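Local coordinates for protein 3,4-dihydroxybenzoate decarboxylase (Enterobacter cloacae, PDB 5NY5) that probably catalyses the reversible decarboxylation of 3,4-dihydroxybenzoate to catechol, as a UbiD-family enzyme that depends on prenylated FMN and a metal ion, at residues 365-370 with 405-410; 418-423 with 471-476; 211-216 with 239-244; 81-86 with 91-96. One frame throughout, in Å; residues are numbered along the deposited sequence.

Contacts 1 and 2 belong to the C-terminal part of the chain and adjoin: loop 405-410, packed on a sheet strand in contact 1, touches Arg420 and Arg475 of contact 2, and both border a second subunit. Contacts 3 and 4 adjoin nearer the centre of the chain, where Arg241 of contact 3 reaches Leu85 of contact 4 across two family domains, and neither touches another chain. Contact 4 is largely apolar and buried, and contact 1 pairs apolar packing with one weak hydrogen bond from a side-chain amide. Contact 2 is buried yet polar, an arginine donating one hydrogen bond to a backbone carbonyl. Contact 3, only partly buried, depends on a salt bridge between two helix ends.

Contact 1. Residues 365-370 with 405-410; sequences LGILQV and VDIFDS
Ile407 meets both Ile367 and Gln369, two alternate residues on one face of strand 365-370, but in different ways. Its side chain crosses that of Gln369 at about a right angle, with Ile407 CG2 set 3.6 Å from Gln369 CB. Against Ile367 the two branched chains instead slide past each other in opposite directions, Ile367 CG2 lying 3.9 Å from Ile407 CB. In Ile407 CG1 is wedged between the backbone N and the carbonyl carbon (chi1 66°), which turns CG2 to the strand as the touching branch.

The strand is an inner member of the mixed sheet of the C-terminal UbiD domain, flanked by strands 351-356 and 397-401, and the loop that follows strand 397-401 passes over it on the way to helix 410-419. Within that loop a type I turn runs from Asp406 to Asp409, closed by the bond from Asp409 N to Asp406 O at 3.0 Å.

Gln369 reaches the loop backbone at Val405. With CG anti to the backbone N (chi1 -170°) and the chain extended beyond it, the amide is carried to Val405, where Gln369 NE2 lies 2.7 Å from Val405 O; the bond is strongly bent, 116° at the hydrogen, and therefore weak. At the end of the loop Asp409 takes the N-cap position of helix 410-419, and its OD2 forms a salt bridge with Arg50 of the second subunit.

Contact 2. Residues 418-423 with 471-476; sequences TTRMQG and ARFERA
The backbones stay well apart, the nearest CA atoms being those of Arg420 and Phe473 at 8.3 Å, and Arg420 is the first residue past helix 410-419 to leave helical geometry. Its side chain bridges the gap: extended from CG to NE (chi2 175°), it runs alongside the phenyl ring of Phe473 in the opposite direction and carries the guanidinium to the backbone behind the ring. There Arg420 NH2 donates to Phe473 O at 2.8 Å, approaching nearly along the C=O axis, although the bond bends to 135° at the hydrogen.

The Phe473 ring is inclined by 60° to the guanidinium, and its closest approach to the side chain is at a methylene, with Phe473 CD2 3.8 Å from Arg420 CG. At the ring edge, in its plane, Thr419 O approaches Phe473 CE2 to 3.4 Å. Arg475 crosses Arg420 at about a right angle and offers its methylene, Arg475 CG, to Arg420 NH2 at 3.8 Å.

Each guanidinium has its own acid, which probably eases the nearness of the two like charges: Arg420 NH1 forms a salt bridge with Asp404, Arg475 NH2 with Asp412, and Arg475 NH1 bonds to the backbone O of Asp404. Phe473 also packs on Pro440 of the second subunit. The arrangement ties the loop after strand 455-462 to the end of helix 410-419, at a subunit interface of the UbiD-family hexamer.

Contact 3. Residues 211-216 with 239-244; sequences GLDPAI and ALRQQP
Arg241 and Asp213 form a side-on, two-pronged salt bridge that joins the N-cap of helix 214-219 to the end of helix 234-241, within the Rift-related, FMN-binding part of the UbiD fold. The carboxylate and guanidinium meet edge to edge and are nearly coplanar, 12° apart. Arg241 NH2 donates to Asp213 OD1 at 2.7 Å, and Arg241 NE to Asp213 OD2 at 2.9 Å, each using the syn lone pair of its oxygen. The arginine chain bends at its second torsion (chi2 -56°), folding the guanidinium round to the aspartate. Its remaining nitrogen, NH1, bonds to the backbone O of Leu85, so the guanidinium is held by both Asp213 and the backbone of Leu85.

Ala215 packs its methyl obliquely against this guanidinium, CB lying 3.6 Å from Arg241 NE. The same methyl meets Leu240 CD1 at 4.1 Å, close to where the arginine's helix ends in a Schellman motif with Gln242, of positive phi, as its C-prime residue. Asp213 OD1 does double duty: besides the arginine it takes the capping bond from Ala215 N at 3.1 Å, nearly straight at 167° and arriving from above the carboxylate plane.

Contact 4. Residues 81-86 with 91-96; sequences RAALLL and SKLAQH
The imidazole of His96 is the flat group here, and the carbonyl of Leu86 approaches it at a slant. Leu86 O comes closest to the carbon between the two ring nitrogens, His96 CE1, at 3.4 Å. Both nitrogens are farther from that oxygen, and no hydrogen bond links the two segments. Leu240 packs against the same ring, from the helix 234-241.

The rest of the contact is apolar and centres on Leu93. Its CG is anti to the backbone N (chi1 179°), which sends the two methyls across to helix 79-84, each to a different place. Leu93 CD2 rests on the methyl of Ala82, 3.9 Å from its CB. The other branch, CD1, touches Ala83 along the backbone, 3.9 Å from its CA, and meets Leu86 CD1 at the same distance, the two leucines crossing at about a right angle. The small side chains of Ala82 and Ala83 are consistent with the close approach, the CA atoms of Ala83 and Leu93 being 5.9 Å apart.

Helices 79-84 and 93-101, consecutive in the N-terminal UbiD domain and joined by a short loop, run in broadly the same direction. Leu93 and Ala82 also pack on helix 324-346, through Leu333 and Thr329. On another side Leu86 leans on Ala215 and Ile218 of helix 214-219, while Leu85 meets helix 8-16, and Ser91 O bonds to Asn353 of strand 351-356.

Contact 1. Residues 365-370 with 405-410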
loop_
_atom_site.group_PDB
_atom_site.type_symbol
_atom_site.label_atom_id
_atom_site.label_comp_id
_atom_site.label_asym_id
_atom_site.label_seq_id
_atom_site.Cartn_x
_atom_site.Cartn_y
_atom_site.Cartn_z
ATOM N N LEU A 365 11.854 -17.179 -13.785
ATOM C CA LEU A 365 12.495 -15.876 -13.668
ATOM C C LEU A 365 12.963 -15.402 -15.034
ATOM O O LEU A 365 13.694 -16.116 -15.726
ATOM C CB LEU A 365 13.673 -15.931 -12.691
ATOM C CG LEU A 365 14.511 -14.661 -12.544
ATOM C CD1 LEU A 365 13.630 -13.462 -12.262
ATOM C CD2 LEU A 365 15.545 -14.831 -11.439
ATOM N N GLY A 366 12.547 -14.197 -15.411
ATOM C CA GLY A 366 12.950 -13.612 -16.671
ATOM C C GLY A 366 13.727 -12.325 -16.502
ATOM O O GLY A 366 13.303 -11.421 -15.777
ATOM N N ILE A 367 14.874 -12.234 -17.165
ATOM C CA ILE A 367 15.729 -11.055 -17.123
ATOM C C ILE A 367 15.666 -10.394 -18.489
ATOM O O ILE A 367 15.928 -11.040 -19.508
ATOM C CB ILE A 367 17.179 -11.421 -16.758
ATOM C CG1 ILE A 367 17.205 -12.506 -15.679
ATOM C CG2 ILE A 367 17.946 -10.191 -16.315
ATOM C CD1 ILE A 367 16.598 -12.093 -14.364
ATOM N N LEU A 368 15.317 -9.112 -18.515
ATOM C CA LEU A 368 15.149 -8.378 -19.760
ATOM C C LEU A 368 16.148 -7.235 -19.818
ATOM O O LEU A 368 16.239 -6.434 -18.883
ATOM C CB LEU A 368 13.722 -7.849 -19.902
ATOM C CG LEU A 368 12.724 -8.767 -20.614
ATOM C CD1 LEU A 368 12.525 -10.074 -19.866
ATOM C CD2 LEU A 368 11.396 -8.054 -20.804
ATOM N N GLN A 369 16.890 -7.165 -20.916
ATOM C CA GLN A 369 17.885 -6.125 -21.143
ATOM C C GLN A 369 17.339 -5.187 -22.207
ATOM O O GLN A 369 17.205 -5.574 -23.372
ATOM C CB GLN A 369 19.216 -6.730 -21.574
ATOM C CG GLN A 369 20.361 -5.743 -21.602
ATOM C CD GLN A 369 21.636 -6.363 -22.120
ATOM O OE1 GLN A 369 21.637 -7.011 -23.164
ATOM N NE2 GLN A 369 22.729 -6.179 -21.390
ATOM N N VAL A 370 17.019 -3.960 -21.807
ATOM C CA VAL A 370 16.459 -2.972 -22.714
ATOM C C VAL A 370 17.434 -1.811 -22.830
ATOM O O VAL A 370 18.348 -1.648 -22.021
ATOM C CB VAL A 370 15.076 -2.473 -22.253
ATOM C CG1 VAL A 370 14.103 -3.632 -22.163
ATOM C CG2 VAL A 370 15.190 -1.762 -20.915
ATOM N N VAL A 405 24.440 -3.881 -18.367
ATOM C CA VAL A 405 24.363 -4.865 -17.296
ATOM C C VAL A 405 24.395 -6.247 -17.927
ATOM O O VAL A 405 23.592 -6.542 -18.817
ATOM C CB VAL A 405 23.095 -4.684 -16.443
ATOM C CG1 VAL A 405 22.946 -5.828 -15.460
ATOM C CG2 VAL A 405 23.134 -3.361 -15.714
ATOM N N ASP A 406 25.317 -7.086 -17.467
ATOM C CA ASP A 406 25.468 -8.448 -17.977
ATOM C C ASP A 406 24.358 -9.309 -17.392
ATOM O O ASP A 406 24.422 -9.724 -16.233
ATOM C CB ASP A 406 26.846 -8.995 -17.623
ATOM C CG ASP A 406 27.117 -10.353 -18.248
ATOM O OD1 ASP A 406 26.469 -10.688 -19.259
ATOM O OD2 ASP A 406 27.986 -11.085 -17.732
ATOM N N ILE A 407 23.337 -9.600 -18.200
ATOM C CA ILE A 407 22.153 -10.288 -17.694
ATOM C C ILE A 407 22.396 -11.751 -17.368
ATOM O O ILE A 407 21.530 -12.388 -16.762
ATOM C CB ILE A 407 20.985 -10.183 -18.693
ATOM C CG1 ILE A 407 21.300 -10.941 -19.983
ATOM C CG2 ILE A 407 20.692 -8.738 -18.999
ATOM C CD1 ILE A 407 20.149 -10.958 -20.967
ATOM N N PHE A 408 23.542 -12.303 -17.756
ATOM C CA PHE A 408 23.897 -13.672 -17.409
ATOM C C PHE A 408 24.763 -13.748 -16.161
ATOM O O PHE A 408 25.075 -14.852 -15.704
ATOM C CB PHE A 408 24.608 -14.347 -18.586
ATOM C CG PHE A 408 23.782 -14.395 -19.836
ATOM C CD1 PHE A 408 22.890 -15.431 -20.050
ATOM C CD2 PHE A 408 23.883 -13.397 -20.789
ATOM C CE1 PHE A 408 22.119 -15.473 -21.191
ATOM C CE2 PHE A 408 23.115 -13.435 -21.934
ATOM C CZ PHE A 408 22.231 -14.475 -22.134
ATOM N N ASP A 409 25.143 -12.606 -15.597
ATOM C CA ASP A 409 25.987 -12.525 -14.411
ATOM C C ASP A 409 25.098 -12.161 -13.226
ATOM O O ASP A 409 24.674 -11.007 -13.093
ATOM C CB ASP A 409 27.094 -11.492 -14.624
ATOM C CG ASP A 409 28.140 -11.514 -13.533
ATOM O OD1 ASP A 409 27.864 -12.035 -12.435
ATOM O OD2 ASP A 409 29.247 -10.994 -13.777
ATOM N N SER A 410 24.828 -13.143 -12.361
ATOM C CA SER A 410 23.915 -12.914 -11.245
ATOM C C SER A 410 24.446 -11.865 -10.279
ATOM O O SER A 410 23.658 -11.144 -9.657
ATOM C CB SER A 410 23.645 -14.220 -10.508
ATOM O OG SER A 410 22.980 -15.139 -11.346
#

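Contact 2. Residues 418-423 with 471-476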
loop_
_atom_site.group_PDB
_atom_site.type_symbol
_atom_site.label_atom_id
_atom_site.label_comp_id
_atom_site.label_asym_id
_atom_site.label_seq_id
_atom_site.Cartn_x
_atom_site.Cartn_y
_atom_site.Cartn_z
ATOM N N THR A 418 20.709 -3.127 -6.552
ATOM C CA THR A 418 21.249 -2.425 -5.396
ATOM C C THR A 418 21.404 -0.928 -5.635
ATOM O O THR A 418 21.014 -0.124 -4.785
ATOM C CB THR A 418 22.599 -3.039 -4.999
ATOM O OG1 THR A 418 22.385 -4.319 -4.397
ATOM C CG2 THR A 418 23.329 -2.152 -4.020
ATOM N N THR A 419 21.949 -0.532 -6.783
ATOM C CA THR A 419 22.258 0.865 -7.049
ATOM C C THR A 419 21.320 1.519 -8.050
ATOM O O THR A 419 21.463 2.715 -8.314
ATOM C CB THR A 419 23.698 1.005 -7.558
ATOM O OG1 THR A 419 23.783 0.496 -8.895
ATOM C CG2 THR A 419 24.656 0.238 -6.664
ATOM N N ARG A 420 20.377 0.776 -8.621
ATOM C CA ARG A 420 19.483 1.298 -9.646
ATOM C C ARG A 420 18.044 0.940 -9.325
ATOM O O ARG A 420 17.258 0.576 -10.205
ATOM C CB ARG A 420 19.883 0.785 -11.026
ATOM C CG ARG A 420 21.180 1.380 -11.532
ATOM C CD ARG A 420 21.617 0.768 -12.842
ATOM N NE ARG A 420 22.725 1.515 -13.424
ATOM C CZ ARG A 420 23.293 1.228 -14.587
ATOM N NH1 ARG A 420 22.858 0.202 -15.303
ATOM N NH2 ARG A 420 24.296 1.970 -15.034
HETATM N N MSE A 421 17.673 1.062 -8.058
HETATM C CA MSE A 421 16.385 0.579 -7.604
HETATM C C MSE A 421 16.025 1.133 -6.232
HETATM O O MSE A 421 16.848 1.147 -5.321
HETATM C CB MSE A 421 16.401 -0.946 -7.558
HETATM C CG MSE A 421 15.116 -1.606 -7.983
HETATM SE SE MSE A 421 14.874 -3.293 -7.065
HETATM C CE MSE A 421 14.794 -2.599 -5.251
ATOM N N GLN A 422 14.784 1.589 -6.089
ATOM C CA GLN A 422 14.237 2.002 -4.804
ATOM C C GLN A 422 12.992 1.173 -4.532
ATOM O O GLN A 422 12.064 1.158 -5.346
ATOM C CB GLN A 422 13.924 3.499 -4.794
ATOM C CG GLN A 422 15.166 4.386 -4.726
ATOM C CD GLN A 422 15.889 4.301 -3.384
ATOM O OE1 GLN A 422 15.305 3.916 -2.373
ATOM N NE2 GLN A 422 17.164 4.667 -3.373
ATOM N N GLY A 423 12.975 0.489 -3.387
ATOM C CA GLY A 423 11.942 -0.499 -3.121
ATOM C C GLY A 423 10.528 0.047 -3.160
ATOM O O GLY A 423 9.587 -0.686 -3.474
ATOM N N ALA A 471 22.459 10.309 -17.286
ATOM C CA ALA A 471 23.780 10.920 -17.284
ATOM C C ALA A 471 24.496 10.754 -15.951
ATOM O O ALA A 471 25.720 10.911 -15.895
ATOM C CB ALA A 471 23.673 12.402 -17.641
ATOM N N ARG A 472 23.769 10.438 -14.884
ATOM C CA ARG A 472 24.351 10.281 -13.560
ATOM C C ARG A 472 24.682 8.838 -13.216
ATOM O O ARG A 472 25.280 8.590 -12.166
ATOM C CB ARG A 472 23.406 10.842 -12.494
ATOM C CG ARG A 472 23.201 12.341 -12.546
ATOM C CD ARG A 472 22.553 12.808 -11.259
ATOM N NE ARG A 472 21.280 13.480 -11.485
ATOM C CZ ARG A 472 20.349 13.635 -10.551
ATOM N NH1 ARG A 472 20.547 13.155 -9.332
ATOM N NH2 ARG A 472 19.219 14.262 -10.838
ATOM N N PHE A 473 24.313 7.882 -14.065
ATOM C CA PHE A 473 24.465 6.468 -13.753
ATOM C C PHE A 473 25.429 5.772 -14.710
ATOM O O PHE A 473 25.342 4.560 -14.912
ATOM C CB PHE A 473 23.107 5.765 -13.761
ATOM C CG PHE A 473 22.265 6.050 -12.548
ATOM C CD1 PHE A 473 21.584 7.249 -12.424
ATOM C CD2 PHE A 473 22.138 5.107 -11.542
ATOM C CE1 PHE A 473 20.802 7.505 -11.319
ATOM C CE2 PHE A 473 21.357 5.357 -10.434
ATOM C CZ PHE A 473 20.690 6.559 -10.321
ATOM N N GLU A 474 26.356 6.520 -15.298
ATOM C CA GLU A 474 27.354 5.913 -16.166
ATOM C C GLU A 474 28.349 5.115 -15.334
ATOM O O GLU A 474 28.954 5.643 -14.396
ATOM C CB GLU A 474 28.081 6.985 -16.977
ATOM C CG GLU A 474 28.540 6.518 -18.351
ATOM C CD GLU A 474 30.004 6.816 -18.626
ATOM O OE1 GLU A 474 30.784 5.854 -18.793
ATOM O OE2 GLU A 474 30.379 8.007 -18.674
ATOM N N ARG A 475 28.508 3.838 -15.664
ATOM C CA ARG A 475 29.505 3.024 -14.988
ATOM C C ARG A 475 30.905 3.517 -15.335
ATOM O O ARG A 475 31.143 4.061 -16.416
ATOM C CB ARG A 475 29.342 1.552 -15.366
ATOM C CG ARG A 475 27.968 0.996 -15.037
ATOM C CD ARG A 475 27.851 -0.489 -15.342
ATOM N NE ARG A 475 28.441 -1.326 -14.302
ATOM C CZ ARG A 475 28.159 -2.615 -14.133
ATOM N NH1 ARG A 475 27.288 -3.215 -14.931
ATOM N NH2 ARG A 475 28.737 -3.302 -13.160
ATOM N N ALA A 476 31.826 3.334 -14.392
ATOM C CA ALA A 476 33.173 3.871 -14.519
ATOM C C ALA A 476 33.803 3.425 -15.838
ATOM O O ALA A 476 33.845 2.221 -16.124
ATOM C CB ALA A 476 34.036 3.416 -13.342
#

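Contact 3. Residues 211-216 with 239-244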
loop_
_atom_site.group_PDB
_atom_site.type_symbol
_atom_site.label_atom_id
_atom_site.label_comp_id
_atom_site.label_asym_id
_atom_site.label_seq_id
_atom_site.Cartn_x
_atom_site.Cartn_y
_atom_site.Cartn_z
ATOM N N GLY A 211 18.930 -40.635 -26.993
ATOM C CA GLY A 211 20.291 -40.567 -27.489
ATOM C C GLY A 211 20.344 -39.939 -28.865
ATOM O O GLY A 211 20.504 -40.641 -29.868
ATOM N N LEU A 212 20.215 -38.617 -28.924
ATOM C CA LEU A 212 19.972 -37.914 -30.174
ATOM C C LEU A 212 20.990 -36.804 -30.371
ATOM O O LEU A 212 21.734 -36.433 -29.460
ATOM C CB LEU A 212 18.561 -37.315 -30.203
ATOM C CG LEU A 212 17.448 -38.198 -29.648
ATOM C CD1 LEU A 212 16.173 -37.393 -29.486
ATOM C CD2 LEU A 212 17.226 -39.389 -30.558
ATOM N N ASP A 213 21.012 -36.288 -31.593
ATOM C CA ASP A 213 21.652 -35.014 -31.867
ATOM C C ASP A 213 21.076 -33.956 -30.926
ATOM O O ASP A 213 19.849 -33.824 -30.831
ATOM C CB ASP A 213 21.408 -34.626 -33.329
ATOM C CG ASP A 213 22.227 -33.425 -33.779
ATOM O OD1 ASP A 213 22.815 -32.726 -32.933
ATOM O OD2 ASP A 213 22.274 -33.173 -35.001
ATOM N N PRO A 214 21.913 -33.218 -30.195
ATOM C CA PRO A 214 21.384 -32.126 -29.362
ATOM C C PRO A 214 20.503 -31.159 -30.126
ATOM O O PRO A 214 19.592 -30.566 -29.536
ATOM C CB PRO A 214 22.656 -31.449 -28.843
ATOM C CG PRO A 214 23.654 -32.544 -28.796
ATOM C CD PRO A 214 23.349 -33.445 -29.961
ATOM N N ALA A 215 20.737 -30.992 -31.431
ATOM C CA ALA A 215 19.866 -30.145 -32.236
ATOM C C ALA A 215 18.429 -30.649 -32.210
ATOM O O ALA A 215 17.485 -29.853 -32.226
ATOM C CB ALA A 215 20.384 -30.072 -33.671
ATOM N N ILE A 216 18.242 -31.968 -32.162
ATOM C CA ILE A 216 16.891 -32.516 -32.113
ATOM C C ILE A 216 16.249 -32.228 -30.763
ATOM O O ILE A 216 15.125 -31.720 -30.688
ATOM C CB ILE A 216 16.910 -34.024 -32.419
ATOM C CG1 ILE A 216 17.425 -34.275 -33.837
ATOM C CG2 ILE A 216 15.526 -34.615 -32.234
ATOM C CD1 ILE A 216 17.376 -35.728 -34.263
ATOM N N ALA A 239 17.092 -27.832 -40.003
ATOM C CA ALA A 239 17.567 -26.511 -40.400
ATOM C C ALA A 239 18.877 -26.165 -39.705
ATOM O O ALA A 239 19.754 -25.529 -40.302
ATOM C CB ALA A 239 16.505 -25.458 -40.095
ATOM N N LEU A 240 19.030 -26.578 -38.445
ATOM C CA LEU A 240 20.256 -26.288 -37.711
ATOM C C LEU A 240 21.454 -27.035 -38.284
ATOM O O LEU A 240 22.591 -26.569 -38.151
ATOM C CB LEU A 240 20.072 -26.633 -36.236
ATOM C CG LEU A 240 19.226 -25.659 -35.418
ATOM C CD1 LEU A 240 18.628 -26.359 -34.215
ATOM C CD2 LEU A 240 20.067 -24.472 -34.980
ATOM N N ARG A 241 21.227 -28.185 -38.922
ATOM C CA ARG A 241 22.305 -28.952 -39.531
ATOM C C ARG A 241 22.346 -28.844 -41.047
ATOM O O ARG A 241 23.279 -29.378 -41.658
ATOM C CB ARG A 241 22.197 -30.436 -39.150
ATOM C CG ARG A 241 22.166 -30.718 -37.657
ATOM C CD ARG A 241 23.367 -30.130 -36.942
ATOM N NE ARG A 241 23.432 -30.572 -35.552
ATOM C CZ ARG A 241 24.252 -30.060 -34.641
ATOM N NH1 ARG A 241 25.079 -29.077 -34.969
ATOM N NH2 ARG A 241 24.242 -30.527 -33.402
ATOM N N GLN A 242 21.371 -28.175 -41.667
ATOM C CA GLN A 242 21.252 -28.126 -43.127
ATOM C C GLN A 242 21.232 -29.533 -43.716
ATOM O O GLN A 242 21.751 -29.786 -44.804
ATOM C CB GLN A 242 22.368 -27.283 -43.745
ATOM C CG GLN A 242 22.207 -25.793 -43.517
ATOM C CD GLN A 242 20.930 -25.252 -44.127
ATOM O OE1 GLN A 242 19.934 -25.048 -43.433
ATOM N NE2 GLN A 242 20.954 -25.011 -45.433
ATOM N N GLN A 243 20.624 -30.456 -42.981
ATOM C CA GLN A 243 20.560 -31.864 -43.338
ATOM C C GLN A 243 19.318 -32.469 -42.697
ATOM O O GLN A 243 19.180 -32.438 -41.469
ATOM C CB GLN A 243 21.822 -32.592 -42.876
ATOM C CG GLN A 243 21.857 -34.060 -43.232
ATOM C CD GLN A 243 22.108 -34.294 -44.705
ATOM O OE1 GLN A 243 22.713 -33.465 -45.385
ATOM N NE2 GLN A 243 21.643 -35.429 -45.208
ATOM N N PRO A 244 18.398 -33.015 -43.488
ATOM C CA PRO A 244 17.127 -33.487 -42.925
ATOM C C PRO A 244 17.322 -34.609 -41.916
ATOM O O PRO A 244 18.197 -35.463 -42.062
ATOM C CB PRO A 244 16.353 -33.971 -44.157
ATOM C CG PRO A 244 17.385 -34.180 -45.207
ATOM C CD PRO A 244 18.445 -33.164 -44.948
#

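Contact 4. Residues 81-86 with 91-96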
loop_
_atom_site.group_PDB
_atom_site.type_symbol
_atom_site.label_atom_id
_atom_site.label_comp_id
_atom_site.label_asym_id
_atom_site.label_seq_id
_atom_site.Cartn_x
_atom_site.Cartn_y
_atom_site.Cartn_z
ATOM N N ARG A 81 28.095 -24.971 -23.862
ATOM C CA ARG A 81 28.153 -26.255 -24.551
ATOM C C ARG A 81 27.082 -26.352 -25.629
ATOM O O ARG A 81 27.348 -26.835 -26.737
ATOM C CB ARG A 81 28.014 -27.398 -23.545
ATOM C CG ARG A 81 27.801 -28.758 -24.181
ATOM C CD ARG A 81 28.464 -29.871 -23.386
ATOM N NE ARG A 81 27.790 -30.158 -22.126
ATOM C CZ ARG A 81 28.212 -29.744 -20.935
ATOM N NH1 ARG A 81 29.314 -29.017 -20.832
ATOM N NH2 ARG A 81 27.532 -30.064 -19.845
ATOM N N ALA A 82 25.869 -25.887 -25.329
ATOM C CA ALA A 82 24.807 -25.906 -26.327
ATOM C C ALA A 82 25.135 -24.991 -27.498
ATOM O O ALA A 82 24.854 -25.330 -28.654
ATOM C CB ALA A 82 23.479 -25.505 -25.689
ATOM N N ALA A 83 25.727 -23.828 -27.223
ATOM C CA ALA A 83 26.082 -22.912 -28.300
ATOM C C ALA A 83 27.191 -23.488 -29.170
ATOM O O ALA A 83 27.173 -23.334 -30.395
ATOM C CB ALA A 83 26.495 -21.561 -27.723
ATOM N N LEU A 84 28.166 -24.153 -28.550
ATOM C CA LEU A 84 29.221 -24.804 -29.314
ATOM C C LEU A 84 28.667 -25.953 -30.145
ATOM O O LEU A 84 29.088 -26.161 -31.289
ATOM C CB LEU A 84 30.313 -25.294 -28.368
ATOM C CG LEU A 84 31.407 -26.200 -28.928
ATOM C CD1 LEU A 84 32.198 -25.491 -30.012
ATOM C CD2 LEU A 84 32.317 -26.654 -27.804
ATOM N N LEU A 85 27.712 -26.702 -29.592
ATOM C CA LEU A 85 27.088 -27.796 -30.323
ATOM C C LEU A 85 26.240 -27.319 -31.492
ATOM O O LEU A 85 25.807 -28.151 -32.296
ATOM C CB LEU A 85 26.226 -28.633 -29.378
ATOM C CG LEU A 85 26.970 -29.572 -28.431
ATOM C CD1 LEU A 85 26.036 -30.100 -27.357
ATOM C CD2 LEU A 85 27.595 -30.719 -29.210
ATOM N N LEU A 86 25.987 -26.018 -31.607
ATOM C CA LEU A 86 25.185 -25.480 -32.695
ATOM C C LEU A 86 25.907 -24.413 -33.504
ATOM O O LEU A 86 25.342 -23.915 -34.483
ATOM C CB LEU A 86 23.869 -24.908 -32.152
ATOM C CG LEU A 86 23.038 -25.875 -31.308
ATOM C CD1 LEU A 86 21.794 -25.184 -30.777
ATOM C CD2 LEU A 86 22.665 -27.109 -32.104
ATOM N N SER A 91 25.364 -15.927 -26.114
ATOM C CA SER A 91 24.414 -14.841 -25.901
ATOM C C SER A 91 23.394 -14.758 -27.029
ATOM O O SER A 91 22.257 -14.329 -26.803
ATOM C CB SER A 91 25.153 -13.513 -25.750
ATOM O OG SER A 91 25.837 -13.170 -26.941
ATOM N N LYS A 92 23.775 -15.163 -28.237
ATOM C CA LYS A 92 22.876 -15.182 -29.383
ATOM C C LYS A 92 22.269 -16.558 -29.624
ATOM O O LYS A 92 21.716 -16.800 -30.700
ATOM C CB LYS A 92 23.614 -14.712 -30.638
ATOM C CG LYS A 92 24.167 -13.304 -30.543
ATOM C CD LYS A 92 24.855 -12.905 -31.836
ATOM C CE LYS A 92 25.374 -11.478 -31.777
ATOM N NZ LYS A 92 25.908 -11.025 -33.093
ATOM N N LEU A 93 22.354 -17.457 -28.642
ATOM C CA LEU A 93 21.902 -18.829 -28.847
ATOM C C LEU A 93 20.404 -18.889 -29.121
ATOM O O LEU A 93 19.957 -19.639 -29.998
ATOM C CB LEU A 93 22.265 -19.678 -27.630
ATOM C CG LEU A 93 21.860 -21.151 -27.642
ATOM C CD1 LEU A 93 22.373 -21.838 -28.891
ATOM C CD2 LEU A 93 22.387 -21.846 -26.402
ATOM N N ALA A 94 19.612 -18.106 -28.387
ATOM C CA ALA A 94 18.169 -18.127 -28.597
ATOM C C ALA A 94 17.802 -17.559 -29.962
ATOM O O ALA A 94 16.851 -18.025 -30.598
ATOM C CB ALA A 94 17.463 -17.359 -27.482
ATOM N N GLN A 95 18.548 -16.556 -30.430
ATOM C CA GLN A 95 18.291 -16.007 -31.756
ATOM C C GLN A 95 18.634 -17.012 -32.844
ATOM O O GLN A 95 17.875 -17.179 -33.805
ATOM C CB GLN A 95 19.085 -14.720 -31.963
ATOM C CG GLN A 95 19.110 -14.250 -33.411
ATOM C CD GLN A 95 19.806 -12.915 -33.587
ATOM O OE1 GLN A 95 20.791 -12.619 -32.910
ATOM N NE2 GLN A 95 19.290 -12.097 -34.497
ATOM N N HIS A 96 19.778 -17.688 -32.709
ATOM C CA HIS A 96 20.220 -18.620 -33.738
ATOM C C HIS A 96 19.203 -19.731 -33.954
ATOM O O HIS A 96 18.910 -20.105 -35.096
ATOM C CB HIS A 96 21.582 -19.199 -33.359
ATOM C CG HIS A 96 22.166 -20.102 -34.397
ATOM N ND1 HIS A 96 22.024 -21.472 -34.356
ATOM C CD2 HIS A 96 22.897 -19.833 -35.503
ATOM C CE1 HIS A 96 22.642 -22.009 -35.393
ATOM N NE2 HIS A 96 23.180 -21.035 -36.105
#